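Putative oxidoreductase molybdopterin-binding subunit (Sulfolobus tokodaii, PDB 4ZOH) probably acts as the molybdenum-bearing catalytic subunit of a xanthine dehydrogenase/aldehyde oxidase-type oxidoreductase, binding a pterin cytosine dinucleotide cofactor. Local coordinates at residues 21-26 / 164-169; 168-173 / 179-184; 188-193 / 217-222; 222-227 / 249-254. All coordinates share one frame; numbering follows the deposited sequence.

Contact 1: 21-26 / 164-169; sequences AYVDDI and PLETRG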
loop_
_atom_site.group_PDB
_atom_site.type_symbol
_atom_site.label_atom_id
_atom_site.label_comp_id
_atom_site.label_asym_id
_atom_site.label_seq_id
_atom_site.Cartn_x
_atom_site.Cartn_y
_atom_site.Cartn_z
ATOM N N ALA A 21 -9.392 -3.884 5.035
ATOM C CA ALA A 21 -7.926 -3.906 5.059
ATOM C C ALA A 21 -7.556 -3.723 6.517
ATOM O O ALA A 21 -7.525 -2.606 7.056
ATOM C CB ALA A 21 -7.298 -2.846 4.134
ATOM N N TYR A 22 -7.347 -4.872 7.156
ATOM C CA TYR A 22 -6.842 -4.896 8.528
ATOM C C TYR A 22 -5.285 -4.832 8.382
ATOM O O TYR A 22 -4.752 -4.990 7.260
ATOM C CB TYR A 22 -7.254 -6.187 9.238
ATOM C CG TYR A 22 -8.732 -6.302 9.365
ATOM C CD1 TYR A 22 -9.376 -5.983 10.555
ATOM C CD2 TYR A 22 -9.509 -6.795 8.270
ATOM C CE1 TYR A 22 -10.802 -6.130 10.662
ATOM C CE2 TYR A 22 -10.919 -6.947 8.336
ATOM C CZ TYR A 22 -11.592 -6.608 9.503
ATOM O OH TYR A 22 -13.009 -6.771 9.559
ATOM N N VAL A 23 -4.591 -4.629 9.497
ATOM C CA VAL A 23 -3.136 -4.335 9.425
ATOM C C VAL A 23 -2.346 -5.359 8.627
ATOM O O VAL A 23 -1.446 -4.980 7.876
ATOM C CB VAL A 23 -2.494 -4.011 10.818
ATOM C CG1 VAL A 23 -2.383 -5.232 11.705
ATOM C CG2 VAL A 23 -1.114 -3.269 10.630
ATOM N N ASP A 24 -2.680 -6.662 8.756
ATOM C CA ASP A 24 -1.889 -7.667 8.048
ATOM C C ASP A 24 -2.242 -7.812 6.565
ATOM O O ASP A 24 -1.511 -8.501 5.803
ATOM C CB ASP A 24 -1.921 -9.043 8.752
ATOM C CG ASP A 24 -0.748 -9.914 8.355
ATOM O OD1 ASP A 24 0.315 -9.312 8.056
ATOM O OD2 ASP A 24 -0.853 -11.189 8.395
ATOM N N ASP A 25 -3.295 -7.086 6.142
ATOM C CA ASP A 25 -3.656 -7.022 4.733
ATOM C C ASP A 25 -2.851 -5.949 4.001
ATOM O O ASP A 25 -3.088 -5.718 2.794
ATOM C CB ASP A 25 -5.140 -6.680 4.559
ATOM C CG ASP A 25 -6.062 -7.636 5.334
ATOM O OD1 ASP A 25 -5.709 -8.803 5.575
ATOM O OD2 ASP A 25 -7.100 -7.132 5.740
ATOM N N ILE A 26 -2.002 -5.222 4.744
ATOM C CA ILE A 26 -1.215 -4.130 4.169
ATOM C C ILE A 26 0.216 -4.545 3.939
ATOM O O ILE A 26 0.794 -5.210 4.768
ATOM C CB ILE A 26 -1.259 -2.835 5.009
ATOM C CG1 ILE A 26 -2.728 -2.501 5.322
ATOM C CG2 ILE A 26 -0.617 -1.713 4.193
ATOM C CD1 ILE A 26 -2.884 -1.481 6.425
ATOM N N PRO A 164 -9.645 -10.579 21.331
ATOM C CA PRO A 164 -10.273 -10.144 20.069
ATOM C C PRO A 164 -9.857 -11.113 18.972
ATOM O O PRO A 164 -8.759 -11.700 19.045
ATOM C CB PRO A 164 -9.638 -8.780 19.796
ATOM C CG PRO A 164 -8.310 -8.803 20.512
ATOM C CD PRO A 164 -8.533 -9.686 21.720
ATOM N N LEU A 165 -10.717 -11.310 17.964
ATOM C CA LEU A 165 -10.378 -12.336 16.934
ATOM C C LEU A 165 -9.195 -11.919 16.054
ATOM O O LEU A 165 -8.516 -12.784 15.497
ATOM C CB LEU A 165 -11.584 -12.537 16.011
ATOM C CG LEU A 165 -12.181 -13.915 15.816
ATOM C CD1 LEU A 165 -12.649 -13.705 14.389
ATOM C CD2 LEU A 165 -11.300 -15.164 15.843
ATOM N N GLU A 166 -9.005 -10.629 15.848
ATOM C CA GLU A 166 -7.722 -10.147 15.303
ATOM C C GLU A 166 -6.800 -9.732 16.474
ATOM O O GLU A 166 -7.151 -8.843 17.312
ATOM C CB GLU A 166 -7.869 -8.918 14.344
ATOM C CG GLU A 166 -6.547 -8.542 13.638
ATOM C CD GLU A 166 -6.392 -7.059 13.338
ATOM O OE1 GLU A 166 -5.497 -6.689 12.534
ATOM O OE2 GLU A 166 -7.144 -6.201 13.881
ATOM N N THR A 167 -5.617 -10.327 16.498
ATOM C CA THR A 167 -4.520 -9.891 17.421
ATOM C C THR A 167 -4.031 -8.499 17.132
ATOM O O THR A 167 -4.480 -7.867 16.189
ATOM C CB THR A 167 -3.305 -10.792 17.361
ATOM O OG1 THR A 167 -2.717 -10.697 16.067
ATOM C CG2 THR A 167 -3.685 -12.289 17.617
ATOM N N ARG A 168 -3.192 -7.985 18.040
ATOM C CA ARG A 168 -2.388 -6.786 17.774
ATOM C C ARG A 168 -1.666 -7.014 16.469
ATOM O O ARG A 168 -1.572 -8.156 15.975
ATOM C CB ARG A 168 -1.332 -6.601 18.924
ATOM C CG ARG A 168 -2.005 -6.280 20.267
ATOM C CD ARG A 168 -1.052 -6.535 21.454
ATOM N NE ARG A 168 -0.497 -7.877 21.386
ATOM C CZ ARG A 168 0.630 -8.283 21.972
ATOM N NH1 ARG A 168 1.013 -9.537 21.771
ATOM N NH2 ARG A 168 1.320 -7.448 22.782
ATOM N N GLY A 169 -1.080 -5.948 15.937
ATOM C CA GLY A 169 -0.221 -6.111 14.736
ATOM C C GLY A 169 0.112 -4.726 14.281
ATOM O O GLY A 169 -0.644 -3.747 14.570
HETATM O O HOH W 1 -5.705 -4.048 11.997
HETATM O O HOH W 2 -4.666 -8.124 10.288
#
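The phenol ring of Y22 and the carboxylate of E166 stand steeply to each other, their planes 76° apart, and E166 OE2 approaches the ring obliquely, 4.0 Å from Y22 CD1. D25 OD2 lies in the ring plane at the edge, while the chain of another protein packs edge-to-face with the ring, and its backbone is hydrogen-bonded to Y22 OH. The contact joins a 3-10 turn, 23-25, in the hammerhead family region to the irregular loop 164-169 of the molybdopterin cofactor-binding region, which leads into strand 170-174. V23 packs a methyl against E166 and G169. With CG1 set between the backbone N and the carbonyl carbon (chi1 71°), that methyl comes 3.5 Å from E166 OE1 and 3.6 Å from G169 C, and V23 and E166 cross at about a right angle. E166 is held at both oxygens: OE2 is hydrogen-bonded to G212 N and S184 OG, whereas OE1 turns to the 3-10 segment through two waters and no direct bond. The turn is braced from within by Y22 N, which donates to D25 OD2 (2.7 Å) from above the carboxylate plane. Each water accepts from a backbone N-H and donates to E166 OE1, which would probably help stabilise a buried, probably charged carboxylate. One water sits 2.8 Å from V23 N and 2.7 Å from E166 OE1; the other is 2.9 Å from D24 N.

Contact 2: 168-173 / 179-184; sequences RGALAY and LTFYSS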
loop_
_atom_site.group_PDB
_atom_site.type_symbol
_atom_site.label_atom_id
_atom_site.label_comp_id
_atom_site.label_asym_id
_atom_site.label_seq_id
_atom_site.Cartn_x
_atom_site.Cartn_y
_atom_site.Cartn_z
ATOM N N ARG A 168 -3.192 -7.985 18.040
ATOM C CA ARG A 168 -2.388 -6.786 17.774
ATOM C C ARG A 168 -1.666 -7.014 16.469
ATOM O O ARG A 168 -1.572 -8.156 15.975
ATOM C CB ARG A 168 -1.332 -6.601 18.924
ATOM C CG ARG A 168 -2.005 -6.280 20.267
ATOM C CD ARG A 168 -1.052 -6.535 21.454
ATOM N NE ARG A 168 -0.497 -7.877 21.386
ATOM C CZ ARG A 168 0.630 -8.283 21.972
ATOM N NH1 ARG A 168 1.013 -9.537 21.771
ATOM N NH2 ARG A 168 1.320 -7.448 22.782
ATOM N N GLY A 169 -1.080 -5.948 15.937
ATOM C CA GLY A 169 -0.221 -6.111 14.736
ATOM C C GLY A 169 0.112 -4.726 14.281
ATOM O O GLY A 169 -0.644 -3.747 14.570
ATOM N N ALA A 170 1.200 -4.608 13.538
ATOM C CA ALA A 170 1.654 -3.274 13.168
ATOM C C ALA A 170 2.632 -3.348 12.016
ATOM O O ALA A 170 3.215 -4.432 11.726
ATOM C CB ALA A 170 2.303 -2.563 14.352
ATOM N N LEU A 171 2.714 -2.203 11.333
ATOM C CA LEU A 171 3.540 -2.058 10.154
ATOM C C LEU A 171 4.181 -0.677 10.202
ATOM O O LEU A 171 3.461 0.317 10.235
ATOM C CB LEU A 171 2.714 -2.194 8.844
ATOM C CG LEU A 171 3.443 -1.955 7.521
ATOM C CD1 LEU A 171 4.628 -2.929 7.265
ATOM C CD2 LEU A 171 2.421 -1.986 6.344
ATOM N N ALA A 172 5.516 -0.640 10.197
ATOM C CA ALA A 172 6.249 0.620 10.468
ATOM C C ALA A 172 7.259 0.922 9.354
ATOM O O ALA A 172 7.955 0.043 8.890
ATOM C CB ALA A 172 6.961 0.526 11.803
ATOM N N TYR A 173 7.286 2.176 8.923
ATOM C CA TYR A 173 8.103 2.558 7.799
ATOM C C TYR A 173 8.609 3.970 8.002
ATOM O O TYR A 173 7.821 4.903 8.124
ATOM C CB TYR A 173 7.320 2.505 6.474
ATOM C CG TYR A 173 8.192 2.932 5.360
ATOM C CD1 TYR A 173 9.421 2.289 5.151
ATOM C CD2 TYR A 173 7.836 4.009 4.538
ATOM C CE1 TYR A 173 10.286 2.673 4.138
ATOM C CE2 TYR A 173 8.675 4.419 3.502
ATOM C CZ TYR A 173 9.902 3.740 3.307
ATOM O OH TYR A 173 10.743 4.111 2.302
ATOM N N LEU A 179 8.136 8.876 10.101
ATOM C CA LEU A 179 7.660 7.530 10.410
ATOM C C LEU A 179 6.185 7.406 10.060
ATOM O O LEU A 179 5.371 8.149 10.574
ATOM C CB LEU A 179 7.786 7.207 11.898
ATOM C CG LEU A 179 7.407 5.795 12.402
ATOM C CD1 LEU A 179 8.074 4.685 11.650
ATOM C CD2 LEU A 179 7.654 5.712 13.904
ATOM N N THR A 180 5.847 6.457 9.196
ATOM C CA THR A 180 4.392 6.080 9.061
ATOM C C THR A 180 4.193 4.750 9.777
ATOM O O THR A 180 4.986 3.850 9.550
ATOM C CB THR A 180 3.963 6.021 7.591
ATOM O OG1 THR A 180 4.174 7.316 7.019
ATOM C CG2 THR A 180 2.511 5.668 7.466
ATOM N N PHE A 181 3.204 4.675 10.676
ATOM C CA PHE A 181 2.973 3.499 11.565
ATOM C C PHE A 181 1.515 3.042 11.482
ATOM O O PHE A 181 0.613 3.830 11.876
ATOM C CB PHE A 181 3.222 3.907 13.059
ATOM C CG PHE A 181 3.546 2.718 13.965
ATOM C CD1 PHE A 181 4.823 2.190 14.026
ATOM C CD2 PHE A 181 2.574 2.143 14.778
ATOM C CE1 PHE A 181 5.122 1.081 14.850
ATOM C CE2 PHE A 181 2.868 1.068 15.620
ATOM C CZ PHE A 181 4.145 0.536 15.666
ATOM N N TYR A 182 1.262 1.818 10.968
ATOM C CA TYR A 182 -0.114 1.275 10.923
ATOM C C TYR A 182 -0.224 0.326 12.099
ATOM O O TYR A 182 0.697 -0.425 12.338
ATOM C CB TYR A 182 -0.396 0.474 9.668
ATOM C CG TYR A 182 -0.201 1.174 8.342
ATOM C CD1 TYR A 182 -1.321 1.602 7.590
ATOM C CD2 TYR A 182 1.083 1.366 7.818
ATOM C CE1 TYR A 182 -1.151 2.164 6.338
ATOM C CE2 TYR A 182 1.254 1.950 6.572
ATOM C CZ TYR A 182 0.136 2.340 5.865
ATOM O OH TYR A 182 0.333 2.940 4.684
ATOM N N SER A 183 -1.346 0.317 12.787
ATOM C CA SER A 183 -1.426 -0.553 13.918
ATOM C C SER A 183 -2.863 -0.933 14.189
ATOM O O SER A 183 -3.801 -0.086 14.030
ATOM C CB SER A 183 -0.837 0.136 15.187
ATOM O OG SER A 183 -0.815 -0.762 16.315
ATOM N N SER A 184 -3.014 -2.150 14.681
ATOM C CA SER A 184 -4.300 -2.610 15.148
ATOM C C SER A 184 -4.452 -1.990 16.521
ATOM O O SER A 184 -4.055 -2.558 17.529
ATOM C CB SER A 184 -4.389 -4.158 15.162
ATOM O OG SER A 184 -5.694 -4.571 15.567
HETATM O O HOH W 3 -0.683 -3.551 17.540
HETATM O O HOH W 4 6.755 7.579 6.525
#
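L171 and Y182 lie side by side on one face of the two strands and point the same way, although their first torsions differ. L171 carries CG anti to its own N (chi1 175°), and Y182 has CG anti to the carbonyl carbon (chi1 -57°). L171 CD2 rests 3.9 Å from Y182 CD2, and the ring also brings its edge in plane to L171 O. T180 and Y173 share this face. On the other face F181 reaches across to two alanines, which meet its ring obliquely: with chi1 -158° the ring leans toward the neighbouring strand, CD1 meeting A172 CB at 3.5 Å and CZ meeting A170 CB at 3.8 Å. L191 and L195 of helix 188-199 and A229 of helix 223-235 close over the phenylalanine. L179 swings CD1 up to Y173 O. The backbones alternate regularly: L171-Y182 and Y173-T180 are hydrogen-bonded pairs, A170-S183 and A172-F181 non-hydrogen-bonded ones, and S184 N to G169 O (2.9 Å) continues the ladder. At that end a water accepts from G169 N and donates to S183 OG, which is also hydrogen-bonded to E225 OE2. This is an antiparallel beta hairpin, set between strands 239-241 and 204-207 of a mixed sheet with helices packed on its alanine face.

Contact 3: 188-193 / 217-222; sequences AHYLRR and SKIIAH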
loop_
_atom_site.group_PDB
_atom_site.type_symbol
_atom_site.label_atom_id
_atom_site.label_comp_id
_atom_site.label_asym_id
_atom_site.label_seq_id
_atom_site.Cartn_x
_atom_site.Cartn_y
_atom_site.Cartn_z
ATOM N N ALA A 188 -5.683 6.029 16.478
ATOM C CA ALA A 188 -4.454 6.457 15.760
ATOM C C ALA A 188 -3.766 7.682 16.486
ATOM O O ALA A 188 -2.577 7.713 16.619
ATOM C CB ALA A 188 -4.748 6.776 14.312
ATOM N N HIS A 189 -4.550 8.622 16.996
ATOM C CA HIS A 189 -4.036 9.883 17.487
ATOM C C HIS A 189 -3.340 9.692 18.819
ATOM O O HIS A 189 -2.274 10.292 19.025
ATOM C CB HIS A 189 -5.174 10.905 17.555
ATOM C CG HIS A 189 -6.033 10.905 16.324
ATOM N ND1 HIS A 189 -5.672 11.573 15.167
ATOM C CD2 HIS A 189 -7.236 10.322 16.064
ATOM C CE1 HIS A 189 -6.621 11.402 14.248
ATOM N NE2 HIS A 189 -7.581 10.654 14.767
ATOM N N TYR A 190 -3.883 8.803 19.655
ATOM C CA TYR A 190 -3.276 8.451 20.937
ATOM C C TYR A 190 -1.996 7.612 20.786
ATOM O O TYR A 190 -0.970 7.908 21.404
ATOM C CB TYR A 190 -4.286 7.759 21.867
ATOM C CG TYR A 190 -3.733 7.403 23.212
ATOM C CD1 TYR A 190 -3.215 8.393 24.077
ATOM C CD2 TYR A 190 -3.757 6.085 23.639
ATOM C CE1 TYR A 190 -2.695 8.037 25.327
ATOM C CE2 TYR A 190 -3.255 5.710 24.876
ATOM C CZ TYR A 190 -2.744 6.696 25.716
ATOM O OH TYR A 190 -2.250 6.258 26.904
ATOM N N LEU A 191 -2.031 6.618 19.902
ATOM C CA LEU A 191 -0.813 5.907 19.541
ATOM C C LEU A 191 0.250 6.903 18.965
ATOM O O LEU A 191 1.405 6.815 19.282
ATOM C CB LEU A 191 -1.087 4.710 18.620
ATOM C CG LEU A 191 0.133 3.967 18.081
ATOM C CD1 LEU A 191 0.797 3.348 19.347
ATOM C CD2 LEU A 191 -0.318 2.840 17.170
ATOM N N ARG A 192 -0.150 7.848 18.144
ATOM C CA ARG A 192 0.832 8.780 17.686
ATOM C C ARG A 192 1.515 9.557 18.870
ATOM O O ARG A 192 2.748 9.673 18.904
ATOM C CB ARG A 192 0.215 9.778 16.745
ATOM C CG ARG A 192 1.284 10.650 16.125
ATOM C CD ARG A 192 0.685 11.731 15.261
ATOM N NE ARG A 192 1.661 12.816 15.238
ATOM C CZ ARG A 192 1.736 13.781 16.170
ATOM N NH1 ARG A 192 0.848 13.830 17.185
ATOM N NH2 ARG A 192 2.719 14.709 16.086
ATOM N N ARG A 193 0.704 10.060 19.810
ATOM C CA ARG A 193 1.236 10.729 20.977
ATOM C C ARG A 193 2.185 9.814 21.745
ATOM O O ARG A 193 3.228 10.267 22.181
ATOM C CB ARG A 193 0.149 11.252 21.854
ATOM C CG ARG A 193 -0.441 12.531 21.355
ATOM C CD ARG A 193 -1.446 13.100 22.367
ATOM N NE ARG A 193 -2.657 12.244 22.531
ATOM C CZ ARG A 193 -3.731 12.257 21.712
ATOM N NH1 ARG A 193 -3.771 13.004 20.613
ATOM N NH2 ARG A 193 -4.780 11.496 21.989
ATOM N N SER A 217 -8.022 -4.163 25.029
ATOM C CA SER A 217 -6.687 -4.675 24.854
ATOM C C SER A 217 -5.722 -3.866 23.958
ATOM O O SER A 217 -4.537 -4.209 23.963
ATOM C CB SER A 217 -6.729 -6.127 24.411
ATOM O OG SER A 217 -6.970 -6.201 23.039
ATOM N N LYS A 218 -6.219 -2.863 23.191
ATOM C CA LYS A 218 -5.433 -2.131 22.184
ATOM C C LYS A 218 -5.446 -0.593 22.459
ATOM O O LYS A 218 -5.120 0.244 21.588
ATOM C CB LYS A 218 -5.886 -2.473 20.736
ATOM C CG LYS A 218 -5.630 -3.950 20.343
ATOM C CD LYS A 218 -6.333 -4.381 19.030
ATOM C CE LYS A 218 -6.211 -5.875 18.829
ATOM N NZ LYS A 218 -6.791 -6.268 17.476
ATOM N N ILE A 219 -5.879 -0.221 23.662
ATOM C CA ILE A 219 -5.741 1.184 24.075
ATOM C C ILE A 219 -4.256 1.593 24.193
ATOM O O ILE A 219 -3.807 2.551 23.554
ATOM C CB ILE A 219 -6.411 1.456 25.439
ATOM C CG1 ILE A 219 -7.906 1.113 25.375
ATOM C CG2 ILE A 219 -6.147 2.931 25.855
ATOM C CD1 ILE A 219 -8.604 1.324 26.755
ATOM N N ILE A 220 -3.508 0.812 24.984
ATOM C CA ILE A 220 -2.132 1.154 25.273
ATOM C C ILE A 220 -1.278 0.862 24.042
ATOM O O ILE A 220 -1.693 0.077 23.150
ATOM C CB ILE A 220 -1.611 0.336 26.496
ATOM C CG1 ILE A 220 -1.486 -1.180 26.205
ATOM C CG2 ILE A 220 -2.503 0.636 27.699
ATOM C CD1 ILE A 220 -0.820 -1.947 27.345
ATOM N N ALA A 221 -0.105 1.496 23.982
ATOM C CA ALA A 221 0.954 1.018 23.065
ATOM C C ALA A 221 1.642 -0.097 23.775
ATOM O O ALA A 221 2.056 0.067 24.926
ATOM C CB ALA A 221 1.957 2.138 22.742
ATOM N N HIS A 222 1.777 -1.203 23.093
ATOM C CA HIS A 222 2.398 -2.312 23.616
ATOM C C HIS A 222 3.923 -2.290 23.484
ATOM O O HIS A 222 4.420 -1.634 22.592
ATOM C CB HIS A 222 1.857 -3.525 22.884
ATOM C CG HIS A 222 0.474 -3.861 23.327
ATOM N ND1 HIS A 222 0.227 -4.784 24.311
ATOM C CD2 HIS A 222 -0.727 -3.338 22.983
ATOM C CE1 HIS A 222 -1.076 -4.873 24.526
ATOM N NE2 HIS A 222 -1.677 -3.988 23.746
#
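L191 and A221 mark the closest backbone approach, with CA atoms 6.3 Å apart, where the first turns of helix 188-199 pass the irregular loop 217-222. A221 is extended (phi -82°, psi 129°), whereas I219 has helix-like angles, so the loop turns between them and offers the helix a carbonyl at one end and a methyl at the other. Y190 takes the carbonyl. Its CG lies opposite the backbone N across the CA-CB bond (chi1 -179°), which carries the ring to the loop and sets its edge against I219 O. The oxygen lies in the ring plane, 3.5 Å from Y190 CE2, and I219 CG2 touches the same carbon at 4.1 Å. One residue on, L191 reaches over with CD1 to A221 CB at 3.8 Å, on the side of the helix that also meets F181 and S183 of the hairpin. H222 NE2 ties the loop within itself, donating to S217 O at 2.9 Å, nearly in its ring plane, with I220 CG1 over one face of the ring, while K218 NZ is hydrogen-bonded to E166 O and S184 OG. The side chain of I219 comes within about 5 Å of the bound molybdenum atom. No hydrogen bond crosses from helix to loop, so between these two segments the contact is packing, to which the aromatic C-H edge facing I219 O probably adds a weak electrostatic attraction.

Contact 4: 222-227 / 249-254; sequences HPEEYA and FISAGH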
loop_
_atom_site.group_PDB
_atom_site.type_symbol
_atom_site.label_atom_id
_atom_site.label_comp_id
_atom_site.label_asym_id
_atom_site.label_seq_id
_atom_site.Cartn_x
_atom_site.Cartn_y
_atom_site.Cartn_z
ATOM N N HIS A 222 1.777 -1.203 23.093
ATOM C CA HIS A 222 2.398 -2.312 23.616
ATOM C C HIS A 222 3.923 -2.290 23.484
ATOM O O HIS A 222 4.420 -1.634 22.592
ATOM C CB HIS A 222 1.857 -3.525 22.884
ATOM C CG HIS A 222 0.474 -3.861 23.327
ATOM N ND1 HIS A 222 0.227 -4.784 24.311
ATOM C CD2 HIS A 222 -0.727 -3.338 22.983
ATOM C CE1 HIS A 222 -1.076 -4.873 24.526
ATOM N NE2 HIS A 222 -1.677 -3.988 23.746
ATOM N N PRO A 223 4.632 -3.092 24.293
ATOM C CA PRO A 223 6.117 -3.078 24.075
ATOM C C PRO A 223 6.528 -3.314 22.613
ATOM O O PRO A 223 7.414 -2.596 22.115
ATOM C CB PRO A 223 6.640 -4.219 24.974
ATOM C CG PRO A 223 5.557 -4.440 26.021
ATOM C CD PRO A 223 4.231 -4.134 25.278
ATOM N N GLU A 224 5.853 -4.245 21.928
ATOM C CA GLU A 224 6.170 -4.550 20.535
ATOM C C GLU A 224 5.961 -3.344 19.603
ATOM O O GLU A 224 6.706 -3.152 18.621
ATOM C CB GLU A 224 5.318 -5.726 20.037
ATOM C CG GLU A 224 5.545 -7.033 20.752
ATOM C CD GLU A 224 4.584 -7.203 21.915
ATOM O OE1 GLU A 224 4.355 -6.261 22.621
ATOM O OE2 GLU A 224 4.086 -8.296 22.138
ATOM N N GLU A 225 4.971 -2.515 19.903
ATOM C CA GLU A 225 4.758 -1.379 19.047
ATOM C C GLU A 225 5.875 -0.327 19.183
ATOM O O GLU A 225 6.372 0.205 18.193
ATOM C CB GLU A 225 3.374 -0.730 19.311
ATOM C CG GLU A 225 2.152 -1.507 18.728
ATOM C CD GLU A 225 0.850 -0.980 19.341
ATOM O OE1 GLU A 225 0.586 -1.286 20.490
ATOM O OE2 GLU A 225 0.081 -0.254 18.720
ATOM N N TYR A 226 6.192 0.044 20.418
ATOM C CA TYR A 226 7.412 0.916 20.668
ATOM C C TYR A 226 8.678 0.371 20.010
ATOM O O TYR A 226 9.391 1.112 19.335
ATOM C CB TYR A 226 7.648 1.077 22.174
ATOM C CG TYR A 226 6.610 1.921 22.887
ATOM C CD1 TYR A 226 6.338 3.217 22.468
ATOM C CD2 TYR A 226 5.910 1.402 23.981
ATOM C CE1 TYR A 226 5.475 4.034 23.133
ATOM C CE2 TYR A 226 5.041 2.205 24.678
ATOM C CZ TYR A 226 4.853 3.524 24.255
ATOM O OH TYR A 226 3.973 4.311 24.916
ATOM N N ALA A 227 8.916 -0.908 20.166
ATOM C CA ALA A 227 10.107 -1.523 19.591
ATOM C C ALA A 227 10.097 -1.512 18.069
ATOM O O ALA A 227 11.123 -1.195 17.423
ATOM C CB ALA A 227 10.319 -2.935 20.116
ATOM N N PHE A 249 -2.154 -14.575 23.695
ATOM C CA PHE A 249 -2.723 -15.029 24.973
ATOM C C PHE A 249 -1.790 -14.777 26.133
ATOM O O PHE A 249 -2.229 -14.336 27.155
ATOM C CB PHE A 249 -3.072 -16.539 24.930
ATOM C CG PHE A 249 -4.456 -16.798 24.422
ATOM C CD1 PHE A 249 -5.556 -16.329 25.154
ATOM C CD2 PHE A 249 -4.666 -17.494 23.220
ATOM C CE1 PHE A 249 -6.855 -16.526 24.714
ATOM C CE2 PHE A 249 -5.961 -17.724 22.785
ATOM C CZ PHE A 249 -7.059 -17.247 23.519
ATOM N N ILE A 250 -0.492 -15.008 25.902
ATOM C CA ILE A 250 0.528 -14.920 26.919
ATOM C C ILE A 250 0.939 -13.473 27.258
ATOM O O ILE A 250 1.390 -13.167 28.379
ATOM C CB ILE A 250 1.615 -15.856 26.399
ATOM C CG1 ILE A 250 1.365 -17.244 26.946
ATOM C CG2 ILE A 250 3.013 -15.326 26.451
ATOM C CD1 ILE A 250 2.076 -18.280 26.128
ATOM N N SER A 251 0.738 -12.566 26.317
ATOM C CA SER A 251 1.261 -11.208 26.492
ATOM C C SER A 251 0.259 -10.083 26.500
ATOM O O SER A 251 0.618 -8.921 26.723
ATOM C CB SER A 251 2.334 -10.947 25.405
ATOM O OG SER A 251 1.823 -11.142 24.096
ATOM N N ALA A 252 -1.003 -10.343 26.171
ATOM C CA ALA A 252 -1.855 -9.163 25.976
ATOM C C ALA A 252 -3.311 -9.486 26.235
ATOM O O ALA A 252 -3.716 -10.670 26.133
ATOM C CB ALA A 252 -1.659 -8.559 24.609
ATOM N N GLY A 253 -4.051 -8.426 26.557
ATOM C CA GLY A 253 -5.473 -8.443 26.848
ATOM C C GLY A 253 -5.915 -9.080 28.167
ATOM O O GLY A 253 -7.117 -9.325 28.322
ATOM N N HIS A 254 -4.996 -9.318 29.127
ATOM C CA HIS A 254 -5.388 -9.744 30.504
ATOM C C HIS A 254 -6.087 -8.644 31.250
ATOM O O HIS A 254 -5.632 -7.516 31.231
ATOM C CB HIS A 254 -4.174 -10.197 31.321
ATOM C CG HIS A 254 -3.473 -11.374 30.748
ATOM N ND1 HIS A 254 -2.912 -12.363 31.538
ATOM C CD2 HIS A 254 -3.256 -11.745 29.461
ATOM C CE1 HIS A 254 -2.377 -13.294 30.759
ATOM N NE2 HIS A 254 -2.579 -12.949 29.489
#
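E224 bends sharply at chi2 (92°), which curls its carboxylate back toward S251, and S251 holds OG between its backbone N and carbonyl carbon (chi1 56°), facing it. The two still do not bond, as E224 OE2 stays 4.1 Å from S251 OG. Both have firmer partners: E224 OE2 forms salt bridges with R38 and R168, and S251 OG bonds to E247 O one turn back. R168 also reaches S251 OG weakly, so its guanidinium bonds residues of both segments. The second touch is apolar, H222 CE1 against A252 CB at 3.7 Å, the methyl coming obliquely to the imidazole. In fold terms the start of helix 223-235 faces the end of helix 245-251, both within the molybdopterin cofactor-binding region. H222 is the N-cap of the first helix, and its backbone N donates to E225 OE1 at 2.9 Å with an N-H...O angle of 175°, so the carboxylate of E225 folds back on the start of its own helix. At the other helix end A252 is the first residue to leave helical angles. G253 then turns the chain with a positive phi, and its N is held by Q329 OE1. The H254 side chain folds back, its NE2 giving a short bond to F249 O, 2.7 Å, with the oxygen nearly in the plane of the imidazole.

Overall arrangement
Contacts 1 and 4 bury all their touching residues and contact 2 most of them, whereas in contact 3 half, Y190 and I219, are partly exposed. Contact 2 alone is built from backbone hydrogen bonds, as suits a hairpin inside a sheet; contact 1 works through water and a carboxylate between loops, contact 3 by packing of a helix on a loop, and contact 4 by a methyl against an imidazole beside a salt-bridge network. R168 and G169 belong to contacts 1 and 2, H222 to contacts 3 and 4. R168 also links contacts 1 and 2 to contact 4, and K218 links contact 3 to both 1 and 2.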